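Local atomic coordinates of capsid protein (Penaeus vannamei nodavirus, PDB entry 5YKZ), a protein that probably builds the shell of a shrimp nodavirus, its protruding domain pairing with a second copy to form a dimeric surface spike. Residues Asn15-Glu20 with Glu26-Thr31; Thr31-Ser34 with Ser38-Leu41; Gly55-Ser60 with Gln108-Asn113; Thr69-Met74 with Val78-Gly83; Ile85-Lys88 with Thr94-Leu97. All blocks are in the same frame, centred on the assembly; numbering follows the deposited sequence.

Contact 1 (Asn15-Glu20 with Glu26-Thr31)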
# COMPACT_ATOMS: atom_id res chain seq x y z
N ASN B 15 4.69 12.06 -1.47
CA ASN B 15 3.83 12.05 -2.62
C ASN B 15 4.58 11.77 -3.89
O ASN B 15 5.72 12.20 -4.07
CB ASN B 15 3.11 13.38 -2.76
CG ASN B 15 2.16 13.66 -1.65
OD1 ASN B 15 1.66 12.73 -1.00
ND2 ASN B 15 1.86 14.95 -1.45
N PHE B 16 3.93 11.07 -4.82
CA PHE B 16 4.42 10.98 -6.18
C PHE B 16 4.34 12.35 -6.87
O PHE B 16 3.43 13.14 -6.60
CB PHE B 16 3.65 9.94 -7.00
CG PHE B 16 4.03 8.55 -6.72
CD1 PHE B 16 5.32 8.11 -6.99
CD2 PHE B 16 3.13 7.62 -6.22
CE1 PHE B 16 5.67 6.80 -6.82
CE2 PHE B 16 3.52 6.31 -6.01
CZ PHE B 16 4.75 5.90 -6.30
N ILE B 17 5.32 12.62 -7.74
CA ILE B 17 5.28 13.75 -8.68
C ILE B 17 4.04 13.65 -9.53
O ILE B 17 3.34 12.61 -9.65
CB ILE B 17 6.55 13.86 -9.46
CG1 ILE B 17 6.81 12.62 -10.33
CG2 ILE B 17 7.74 14.24 -8.57
CD1 ILE B 17 7.85 12.85 -11.41
N LYS B 18 3.80 14.79 -10.19
CA LYS B 18 2.68 14.98 -11.12
C LYS B 18 3.27 15.31 -12.42
O LYS B 18 3.44 16.52 -12.79
CB LYS B 18 1.79 16.07 -10.58
CG LYS B 18 1.22 15.76 -9.21
CD LYS B 18 0.29 16.85 -8.74
CE LYS B 18 -0.09 16.77 -7.31
NZ LYS B 18 -0.79 15.64 -7.05
N PRO B 19 3.64 14.33 -13.22
CA PRO B 19 4.23 14.62 -14.54
C PRO B 19 3.36 15.46 -15.43
O PRO B 19 2.17 15.35 -15.46
CB PRO B 19 4.45 13.24 -15.16
CG PRO B 19 4.43 12.29 -14.01
CD PRO B 19 3.54 12.88 -12.97
N GLU B 20 4.04 16.30 -16.24
CA GLU B 20 3.31 17.27 -17.04
C GLU B 20 2.83 16.73 -18.34
O GLU B 20 1.91 17.31 -18.94
CB GLU B 20 4.13 18.55 -17.30
CG GLU B 20 4.39 19.32 -16.03
CD GLU B 20 3.18 20.01 -15.47
OE1 GLU B 20 3.16 20.26 -14.25
OE2 GLU B 20 2.27 20.39 -16.24
N GLU B 26 9.08 10.88 -16.00
CA GLU B 26 10.00 11.86 -15.45
C GLU B 26 10.72 11.21 -14.26
O GLU B 26 10.24 10.27 -13.60
CB GLU B 26 9.19 13.06 -14.93
CG GLU B 26 8.50 13.91 -15.99
CD GLU B 26 7.68 15.07 -15.47
OE1 GLU B 26 7.87 15.50 -14.25
OE2 GLU B 26 6.90 15.72 -16.24
N ILE B 27 11.82 11.80 -13.86
CA ILE B 27 12.50 11.44 -12.61
C ILE B 27 11.88 12.13 -11.46
O ILE B 27 11.58 13.32 -11.47
CB ILE B 27 14.01 11.83 -12.72
CG1 ILE B 27 14.73 11.06 -13.83
CG2 ILE B 27 14.66 11.65 -11.39
CD1 ILE B 27 14.87 9.60 -13.50
N GLN B 28 11.66 11.35 -10.38
CA GLN B 28 11.41 11.83 -9.05
C GLN B 28 12.59 11.46 -8.25
O GLN B 28 12.91 10.29 -8.05
CB GLN B 28 10.13 11.20 -8.46
CG GLN B 28 9.97 11.57 -7.05
CD GLN B 28 8.56 11.33 -6.51
OE1 GLN B 28 7.65 10.87 -7.21
NE2 GLN B 28 8.38 11.59 -5.23
N THR B 29 13.29 12.44 -7.72
CA THR B 29 14.40 12.27 -6.79
C THR B 29 13.92 12.34 -5.43
O THR B 29 13.27 13.32 -4.97
CB THR B 29 15.50 13.33 -7.07
OG1 THR B 29 15.96 13.18 -8.39
CG2 THR B 29 16.68 13.21 -6.13
N VAL B 30 14.16 11.31 -4.62
CA VAL B 30 13.83 11.25 -3.21
C VAL B 30 15.12 11.49 -2.42
O VAL B 30 16.12 10.84 -2.68
CB VAL B 30 13.21 9.88 -2.88
CG1 VAL B 30 12.88 9.78 -1.45
CG2 VAL B 30 11.97 9.63 -3.74
N THR B 31 15.04 12.42 -1.47
CA THR B 31 16.18 12.83 -0.70
C THR B 31 15.95 12.69 0.77
O THR B 31 14.89 12.38 1.28
CB THR B 31 16.46 14.35 -1.03
OG1 THR B 31 15.43 15.16 -0.50
CG2 THR B 31 16.64 14.60 -2.52
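Gln28 reaches from strand 26-30 to the loop 15-20 and ties down its backbone with both ends of its amide. NE2 of Gln28 gives a hydrogen bond of 3.0 Å to the carbonyl O of Asn15, bent to 147° at the hydrogen. OE1 of Gln28 takes the backbone N of Ile17, also at 3.0 Å; this bond is straighter, but the N-H arrives from above the plane of the amide carbonyl and not along a lone pair. With CG anti to its backbone N (chi1 173°) and an extended chain beyond, Gln28 holds its amide well away from its own strand. Glu26, two residues earlier on the same side of the strand, does likewise with one oxygen: its OE2 accepts the N-H of Glu20 at 2.9 Å, met from above the carboxylate plane.

Apolar contacts fill in between these polar grips. Ile17 lies alongside Gln28, the two side chains running in opposite directions, and its CG2 is 3.7 Å from Gln28 CD. The other branch of Ile17 ends with CD1 3.8 Å from Glu26 CB. CB of Pro19 rests against the Glu26 carboxylate, 3.6 Å from OE2. The Phe16 ring stands nearly perpendicular to the Gln28 amide, 85° between planes, and meets OE1 with its edge before entering the interior beside Phe112.

Side chains of strand 26-30 thus hold the backbone of the connection that leaves strand 7-15. These are the two outermost strands of the chain's antiparallel sheet, and their approach here is consistent with a sheet that curls on itself.

Contact 2 (Thr31-Ser34 with Ser38-Leu41)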
# COMPACT_ATOMS: atom_id res chain seq x y z
N THR B 31 15.04 12.42 -1.47
CA THR B 31 16.18 12.83 -0.70
C THR B 31 15.95 12.69 0.77
O THR B 31 14.89 12.38 1.28
CB THR B 31 16.46 14.35 -1.03
OG1 THR B 31 15.43 15.16 -0.50
CG2 THR B 31 16.64 14.60 -2.52
N GLY B 32 17.03 12.93 1.51
CA GLY B 32 16.99 13.00 2.92
C GLY B 32 16.99 11.71 3.67
O GLY B 32 16.64 11.75 4.84
N LEU B 33 17.43 10.63 3.06
CA LEU B 33 17.49 9.36 3.75
C LEU B 33 18.95 9.02 4.20
O LEU B 33 19.85 9.85 4.02
CB LEU B 33 16.93 8.31 2.77
CG LEU B 33 15.44 8.52 2.48
CD1 LEU B 33 15.01 7.71 1.23
CD2 LEU B 33 14.61 8.13 3.67
N SER B 34 19.14 7.88 4.79
CA SER B 34 20.47 7.50 5.18
C SER B 34 21.31 7.07 4.01
O SER B 34 20.79 6.41 3.10
CB SER B 34 20.44 6.37 6.18
OG SER B 34 19.70 6.64 7.30
N SER B 38 19.15 0.56 2.17
CA SER B 38 18.01 0.01 1.41
C SER B 38 16.73 0.26 2.15
O SER B 38 16.58 0.14 3.38
CB SER B 38 18.25 -1.45 1.16
OG SER B 38 19.33 -1.52 0.13
N TYR B 39 15.72 0.58 1.32
CA TYR B 39 14.34 0.89 1.76
C TYR B 39 13.35 0.12 0.97
O TYR B 39 13.64 -0.22 -0.22
CB TYR B 39 14.08 2.39 1.64
CG TYR B 39 14.96 3.21 2.50
CD1 TYR B 39 14.59 3.47 3.82
CD2 TYR B 39 16.16 3.74 2.06
CE1 TYR B 39 15.43 4.19 4.66
CE2 TYR B 39 16.98 4.48 2.91
CZ TYR B 39 16.58 4.68 4.19
OH TYR B 39 17.41 5.46 5.01
N LEU B 40 12.19 -0.09 1.48
CA LEU B 40 11.02 -0.63 0.71
C LEU B 40 10.02 0.47 0.54
O LEU B 40 9.74 1.21 1.53
CB LEU B 40 10.46 -1.73 1.54
CG LEU B 40 9.51 -2.63 0.88
CD1 LEU B 40 10.17 -3.56 -0.20
CD2 LEU B 40 8.74 -3.47 1.90
N LEU B 41 9.44 0.60 -0.62
CA LEU B 41 8.41 1.59 -0.89
C LEU B 41 7.12 0.91 -1.19
O LEU B 41 7.08 -0.03 -2.01
CB LEU B 41 8.76 2.47 -2.10
CG LEU B 41 10.19 2.89 -2.25
CD1 LEU B 41 10.41 3.75 -3.45
CD2 LEU B 41 10.71 3.64 -0.99
O HOH W 1 16.98 4.82 7.70
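Tyr39 points from strand 38-48 into the loop 31-34, where Leu33 packs on its ring and Ser34 holds its hydroxyl. The close-packed part is the leucine. Its side chain and the tyrosine slide past one another in opposite directions, with Leu33 CB 3.8 Å from Tyr39 CE2. Farther out, the CD2 methyl of Leu33 lies over one face of the ring, offset toward the rim and 4.0 Å from Tyr39 CZ. Beneath this pair the interior continues: Leu33 also touches Phe95 and Ile114, and Tyr39 touches Ile114 and Ala116.

The phenol oxygen marks the change to the polar side. The backbone N of Ser34 comes in at the ring edge, near its plane, and donates a hydrogen bond of 3.0 Å to Tyr39 OH with an angle of 155° at the hydrogen. Ser34 CB sits 3.4 Å from the same oxygen. Here direct packing gives way to water: one water molecule lies 2.8 Å from Tyr39 OH and makes a longer link of 3.3 Å to Ser34 OG. The serine hydroxyl stands beside its own backbone N (chi1 -56°), which brings it to the same end of the tyrosine as the bonded N-H. Ser34 O turns to another loop and accepts a hydrogen bond from Thr89.

Although Ser34 CA and Ser38 CA, the nearest pair, are 8.7 Å apart, the tyrosine spans the gap. A phenol near the start of an antiparallel strand, bonded to the backbone N-H five residues earlier, is consistent with a tyrosine corner, a motif of Greek-key and other antiparallel beta proteins.

Contact 3 (Gly55-Ser60 with Gln108-Asn113)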
# COMPACT_ATOMS: atom_id res chain seq x y z
N GLY B 55 -11.31 10.49 -17.68
CA GLY B 55 -10.07 9.75 -17.87
C GLY B 55 -9.60 9.09 -16.59
O GLY B 55 -10.08 9.36 -15.49
N ILE B 56 -8.70 8.15 -16.76
CA ILE B 56 -8.26 7.26 -15.69
C ILE B 56 -6.88 7.74 -15.15
O ILE B 56 -5.94 7.88 -15.93
CB ILE B 56 -8.18 5.87 -16.17
CG1 ILE B 56 -9.53 5.36 -16.83
CG2 ILE B 56 -7.82 4.92 -15.01
CD1 ILE B 56 -9.37 4.02 -17.56
N TYR B 57 -6.77 7.84 -13.84
CA TYR B 57 -5.48 8.04 -13.15
C TYR B 57 -4.74 6.71 -13.22
O TYR B 57 -5.21 5.71 -12.63
CB TYR B 57 -5.71 8.44 -11.71
CG TYR B 57 -4.42 8.73 -10.97
CD1 TYR B 57 -3.67 7.76 -10.42
CD2 TYR B 57 -3.96 10.02 -10.84
CE1 TYR B 57 -2.46 8.02 -9.80
CE2 TYR B 57 -2.80 10.34 -10.18
CZ TYR B 57 -2.02 9.30 -9.69
OH TYR B 57 -0.82 9.55 -9.05
N ILE B 58 -3.60 6.65 -13.93
CA ILE B 58 -2.75 5.50 -14.04
C ILE B 58 -1.32 5.93 -13.87
O ILE B 58 -0.78 6.64 -14.75
CB ILE B 58 -2.91 4.80 -15.41
CG1 ILE B 58 -4.39 4.44 -15.71
CG2 ILE B 58 -2.08 3.52 -15.41
CD1 ILE B 58 -4.65 3.76 -17.05
N LEU B 59 -0.72 5.51 -12.78
CA LEU B 59 0.67 5.82 -12.47
C LEU B 59 1.46 4.56 -12.44
O LEU B 59 0.98 3.54 -11.81
CB LEU B 59 0.74 6.57 -11.14
CG LEU B 59 2.15 6.92 -10.65
CD1 LEU B 59 2.17 8.19 -9.87
CD2 LEU B 59 2.69 5.79 -9.74
N SER B 60 2.66 4.57 -12.92
CA SER B 60 3.61 3.50 -12.71
C SER B 60 4.93 4.13 -12.25
O SER B 60 5.33 5.15 -12.81
CB SER B 60 3.84 2.76 -14.01
OG SER B 60 4.59 1.60 -13.84
N GLN B 108 -4.63 14.22 -9.37
CA GLN B 108 -4.85 13.69 -8.02
C GLN B 108 -3.49 13.42 -7.37
O GLN B 108 -2.47 13.30 -8.01
CB GLN B 108 -5.68 12.40 -8.09
CG GLN B 108 -7.12 12.66 -8.49
CD GLN B 108 -7.37 12.86 -9.98
OE1 GLN B 108 -6.49 12.62 -10.78
NE2 GLN B 108 -8.58 13.35 -10.31
N THR B 109 -3.51 13.28 -6.04
CA THR B 109 -2.32 13.07 -5.24
C THR B 109 -2.27 11.66 -4.73
O THR B 109 -3.19 11.20 -4.02
CB THR B 109 -2.28 14.03 -4.06
OG1 THR B 109 -2.26 15.40 -4.54
CG2 THR B 109 -1.02 13.86 -3.25
N THR B 110 -1.20 10.97 -5.09
CA THR B 110 -0.93 9.63 -4.54
C THR B 110 0.52 9.66 -4.07
O THR B 110 1.25 10.62 -4.30
CB THR B 110 -1.19 8.52 -5.53
OG1 THR B 110 -0.20 8.51 -6.55
CG2 THR B 110 -2.58 8.61 -6.13
N GLY B 111 0.95 8.58 -3.42
CA GLY B 111 2.27 8.54 -2.86
C GLY B 111 2.68 7.17 -2.40
O GLY B 111 2.10 6.14 -2.81
N PHE B 112 3.69 7.17 -1.58
CA PHE B 112 4.30 5.94 -1.09
C PHE B 112 4.82 6.14 0.30
O PHE B 112 5.16 7.28 0.70
CB PHE B 112 5.40 5.40 -2.06
CG PHE B 112 6.46 6.41 -2.38
CD1 PHE B 112 6.29 7.29 -3.42
CD2 PHE B 112 7.63 6.40 -1.69
CE1 PHE B 112 7.29 8.18 -3.76
CE2 PHE B 112 8.65 7.27 -2.06
CZ PHE B 112 8.46 8.17 -3.08
N ASN B 113 4.91 5.05 1.04
CA ASN B 113 5.63 4.96 2.30
C ASN B 113 6.98 4.49 2.12
O ASN B 113 7.19 3.58 1.33
CB ASN B 113 4.86 4.06 3.27
CG ASN B 113 3.59 4.87 3.81
OD1 ASN B 113 3.67 6.01 4.18
ND2 ASN B 113 2.57 4.35 3.64
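The hydroxyls of Tyr57 and Thr110 share a hydrogen bond of 2.8 Å between OH and OG1, in which either could be the donor. The two side chains approach from opposite directions. OG1 of Thr110 lies between its backbone N and carbonyl carbon (chi1 72°), and this rotation turns the threonine hydroxyl to the phenol while the methyl also meets the tyrosine: CG2 of Thr110 is 3.7 Å from Tyr57 CZ, approaching the ring obliquely. Leu59 adds a looser touch, with CD1 4.1 Å from Thr110 OG1.

Gln108 packs beside the CD2 and CE2 atoms of the same ring. Its amide plane is almost perpendicular to the ring, at 89°, and OE1 of Gln108 lies 3.6 Å from Tyr57 CD2. The chain, bent at chi2, carries NE2 elsewhere, to hydrogen bonds with the carboxylate (OE2) of Glu53 and the carbonyl O of Asn49. The ring of Phe50 also meets Tyr57.

All four touching residues are buried, so the hydroxyl pair satisfies two polar groups inside the domain. OE1 of Gln108, in contrast, has no hydrogen-bonding partner in the model; the ring carbon is its nearest neighbour across the two segments, while the amide is held in place mainly through its nitrogen.

Contact 4 (Thr69-Met74 with Val78-Gly83)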
# COMPACT_ATOMS: atom_id res chain seq x y z
N THR B 69 8.07 -2.55 -9.12
CA THR B 69 7.29 -1.50 -9.77
C THR B 69 6.07 -1.21 -8.89
O THR B 69 5.39 -2.17 -8.51
CB THR B 69 6.76 -1.91 -11.12
OG1 THR B 69 7.90 -2.22 -12.01
CG2 THR B 69 5.93 -0.84 -11.87
N ILE B 70 5.76 0.05 -8.63
CA ILE B 70 4.45 0.43 -8.03
C ILE B 70 3.50 0.76 -9.13
O ILE B 70 3.83 1.53 -10.04
CB ILE B 70 4.64 1.58 -7.01
CG1 ILE B 70 5.25 1.02 -5.78
CG2 ILE B 70 3.33 2.21 -6.74
CD1 ILE B 70 5.62 2.08 -4.72
N SER B 71 2.30 0.18 -9.03
CA SER B 71 1.24 0.43 -9.97
C SER B 71 0.02 0.96 -9.24
O SER B 71 -0.47 0.32 -8.28
CB SER B 71 0.83 -0.86 -10.68
OG SER B 71 -0.35 -0.67 -11.39
N ILE B 72 -0.47 2.11 -9.67
CA ILE B 72 -1.74 2.67 -9.19
C ILE B 72 -2.57 2.92 -10.42
O ILE B 72 -2.35 3.92 -11.14
CB ILE B 72 -1.55 3.97 -8.35
CG1 ILE B 72 -0.69 3.72 -7.13
CG2 ILE B 72 -2.90 4.51 -8.01
CD1 ILE B 72 -0.36 4.90 -6.29
N ASN B 73 -3.52 2.07 -10.71
CA ASN B 73 -4.39 2.13 -11.88
C ASN B 73 -5.81 2.21 -11.34
O ASN B 73 -6.33 1.22 -10.79
CB ASN B 73 -4.16 0.99 -12.85
CG ASN B 73 -5.07 1.12 -14.05
OD1 ASN B 73 -6.05 1.71 -14.03
ND2 ASN B 73 -4.62 0.47 -15.15
N MET B 74 -6.44 3.36 -11.46
CA MET B 74 -7.74 3.59 -10.94
C MET B 74 -8.88 3.23 -11.96
O MET B 74 -10.00 3.63 -11.77
CB MET B 74 -7.88 4.96 -10.35
CG MET B 74 -6.90 5.20 -9.20
SD MET B 74 -6.73 3.93 -7.98
CE MET B 74 -8.21 4.02 -7.38
N VAL B 78 -10.70 -2.46 -13.49
CA VAL B 78 -9.53 -3.21 -13.26
C VAL B 78 -8.64 -2.32 -12.42
O VAL B 78 -7.70 -1.64 -12.93
CB VAL B 78 -8.87 -3.78 -14.53
CG1 VAL B 78 -8.56 -2.71 -15.59
CG2 VAL B 78 -7.69 -4.66 -14.19
N THR B 79 -8.96 -2.24 -11.14
CA THR B 79 -8.28 -1.25 -10.22
C THR B 79 -7.15 -1.93 -9.52
O THR B 79 -7.33 -3.03 -8.93
CB THR B 79 -9.29 -0.77 -9.22
OG1 THR B 79 -10.51 -0.36 -9.84
CG2 THR B 79 -8.72 0.39 -8.46
N THR B 80 -5.96 -1.35 -9.58
CA THR B 80 -4.76 -1.90 -8.93
C THR B 80 -4.11 -0.86 -8.05
O THR B 80 -3.89 0.29 -8.53
CB THR B 80 -3.79 -2.37 -9.99
OG1 THR B 80 -4.37 -3.45 -10.71
CG2 THR B 80 -2.47 -2.79 -9.46
N VAL B 81 -3.78 -1.23 -6.84
CA VAL B 81 -2.88 -0.42 -5.98
C VAL B 81 -1.92 -1.43 -5.42
O VAL B 81 -2.25 -2.11 -4.43
CB VAL B 81 -3.64 0.34 -4.94
CG1 VAL B 81 -2.69 1.17 -4.09
CG2 VAL B 81 -4.69 1.29 -5.55
N SER B 82 -0.78 -1.64 -6.08
CA SER B 82 0.02 -2.81 -5.75
C SER B 82 1.48 -2.57 -6.13
O SER B 82 1.84 -1.54 -6.76
CB SER B 82 -0.53 -3.99 -6.49
OG SER B 82 -0.07 -5.20 -5.86
N GLY B 83 2.29 -3.54 -5.79
CA GLY B 83 3.72 -3.47 -5.99
C GLY B 83 4.46 -2.85 -4.87
O GLY B 83 3.92 -2.04 -4.14
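Side chains alternate between two faces along the paired strands 70-73 and 79-82: Ser71, Asn73, Thr80 and Ser82 share one, Ile72 and Val81 the other. On the polar face Thr80 leans toward Ser71. Its CG2 methyl, anti to the backbone N, is 3.6 Å from Ser71 OG, whereas its hydroxyl bonds to the backbone N of Glu47 of the second subunit. Asn73 directs its OD1 to the N-H of Asp75 in the turn.

On the apolar face Ile72 and Val81 are only loosely in touch, with CG2 of each 4.4 Å apart. Met74 supplements them. Its CB leaves away from the partner strand, but bends at chi2 (-45°) and chi3 (-66°) fold the thioether back, so that SD lies 4.1 Å from Val81 CG2 and CE is 3.8 Å from Thr79 CG2. Both meetings are oblique.

The backbone sets this pattern. Ser71 and Ser82 form one antiparallel hydrogen-bonded pair, with the N of Ser71 2.9 Å from the O of Ser82, and Asn73 and Thr80 form the next, with the N of Asn73 2.8 Å from the O of Thr80. Ile72 and Val81 are the non-hydrogen-bonded pair between them. At the open end Gly83 lies tight against the other strand, with a CA-H...O contact of 3.3 Å from Gly83 CA to Thr69 O.

The whole is a twisted beta hairpin, in which the N-to-C directions of segments 70-73 and 79-82 make 152°. Thr79 and Val81 also pair with an antiparallel strand of the second subunit, so the hairpin carries the sheet across the dimer interface of the spike domain.

Contact 5 (Ile85-Lys88 with Thr94-Leu97)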
# COMPACT_ATOMS: atom_id res chain seq x y z
N ILE B 85 8.67 -1.53 -4.08
CA ILE B 85 10.00 -1.22 -4.62
C ILE B 85 11.04 -1.40 -3.56
O ILE B 85 10.88 -0.93 -2.42
CB ILE B 85 10.01 0.23 -5.16
CG1 ILE B 85 9.23 0.32 -6.42
CG2 ILE B 85 11.46 0.70 -5.36
CD1 ILE B 85 8.91 1.74 -6.90
N LYS B 86 12.14 -2.04 -3.88
CA LYS B 86 13.33 -2.08 -3.07
C LYS B 86 14.36 -1.22 -3.75
O LYS B 86 14.65 -1.42 -4.93
CB LYS B 86 13.84 -3.51 -2.91
CG LYS B 86 15.15 -3.71 -2.18
CD LYS B 86 15.30 -3.05 -0.83
CE LYS B 86 14.35 -3.69 0.10
NZ LYS B 86 14.51 -5.13 0.30
N VAL B 87 14.93 -0.28 -3.04
CA VAL B 87 15.86 0.67 -3.61
C VAL B 87 16.87 1.07 -2.58
O VAL B 87 16.55 1.23 -1.36
CB VAL B 87 15.13 1.90 -4.18
CG1 VAL B 87 14.32 2.63 -3.08
CG2 VAL B 87 16.07 2.81 -4.98
N LYS B 88 18.11 1.21 -3.01
CA LYS B 88 19.22 1.67 -2.16
C LYS B 88 19.58 3.06 -2.49
O LYS B 88 19.74 3.45 -3.65
CB LYS B 88 20.40 0.76 -2.35
CG LYS B 88 21.60 0.97 -1.41
CD LYS B 88 22.74 -0.01 -1.67
CE LYS B 88 23.96 0.28 -0.81
NZ LYS B 88 25.05 -0.76 -1.03
N THR B 94 20.05 9.68 -1.38
CA THR B 94 19.05 9.89 -2.39
C THR B 94 18.88 8.71 -3.25
O THR B 94 19.75 7.87 -3.43
CB THR B 94 19.32 11.14 -3.31
OG1 THR B 94 20.12 10.78 -4.46
CG2 THR B 94 19.86 12.29 -2.48
N PHE B 95 17.69 8.61 -3.91
CA PHE B 95 17.47 7.71 -5.00
C PHE B 95 16.49 8.29 -5.97
O PHE B 95 15.69 9.17 -5.62
CB PHE B 95 16.99 6.31 -4.56
CG PHE B 95 15.64 6.33 -3.85
CD1 PHE B 95 14.46 6.31 -4.59
CD2 PHE B 95 15.52 6.22 -2.46
CE1 PHE B 95 13.24 6.28 -3.98
CE2 PHE B 95 14.27 6.19 -1.83
CZ PHE B 95 13.13 6.23 -2.60
N ASP B 96 16.53 7.85 -7.19
CA ASP B 96 15.64 8.27 -8.23
C ASP B 96 14.65 7.24 -8.65
O ASP B 96 14.97 6.05 -8.77
CB ASP B 96 16.43 8.69 -9.50
CG ASP B 96 17.23 9.93 -9.39
OD1 ASP B 96 17.06 10.68 -8.48
OD2 ASP B 96 18.03 10.17 -10.33
N LEU B 97 13.41 7.64 -8.88
CA LEU B 97 12.36 6.85 -9.49
C LEU B 97 12.05 7.36 -10.87
O LEU B 97 12.12 8.58 -11.09
CB LEU B 97 11.08 6.89 -8.66
CG LEU B 97 11.18 6.46 -7.22
CD1 LEU B 97 9.81 6.62 -6.55
CD2 LEU B 97 11.66 5.05 -7.06
O HOH W 2 20.39 5.90 -5.39
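Strands 85-88 and 95-97 run roughly antiparallel, at 144° between their directions, and Val87 and Phe95 meet between them although the axes of the two segments come no closer than 7.8 Å. This is too wide for a backbone ladder, and each strand pairs elsewhere: Ile85 and Val87 with Leu41 and Tyr39, Phe95 with Val30. Near the closest CA pair, Lys88 and Phe95 (6.9 Å), a water lies between Lys88 O and Thr94 O. It is 3.1 Å from Lys88 O and 2.9 Å from Thr94 O, placed to donate to either carbonyl.

The interior of the gap is filled by side chains. Val87 and Phe95 cross at about a right angle, and CG1 of Val87 stands almost exactly over the middle of the ring, 3.6 Å from the centroid and 5° off its normal, a well-centred CH-pi contact. The second methyl, CG2 of Val87, touches the root of the ring at 3.6 Å from Phe95 CB. In Phe95 (chi1 63°) the ring lies between its backbone N and carbonyl carbon, and in Val87 CG1 does so. Farther along, Ile85 CD1 meets Leu97 CD2 at 4.3 Å, a looser apolar touch. Leu97 also borders the phenylalanine from its own strand, with CG in the ring plane at the edge. Pro63 packs against Ile85, Val87 and Leu97.

The contact is therefore cohesive chiefly through dispersion and the centred methyl-to-ring contact, which probably helps to set the tilt of the Phe95 ring. The water, with more acceptors in reach than protons, can link the two carbonyls but need not serve both at once.

All five contacts reach one antiparallel sheet, curved enough for its strands to pack against one another. Contacts 2 and 5 are close, about 7 Å between centres, joined by the backbone bond from Tyr39 N to Val87 O and by Leu33 against Phe95. Contacts 3 and 4, about 8 Å between centres, share the pairing of strands 58-63 and 66-73, while the centres of contacts 4 and 2 lie about 21 Å apart, across the chain's centre. Contact 1 bridges them: the backbone N of Phe16 hydrogen-bonds to the O of Thr110, its ring packs on Ile70 and Ile72 of contact 4, and Val30 pairs with Phe95. Contacts 2, 4 and 5 also reach the second subunit.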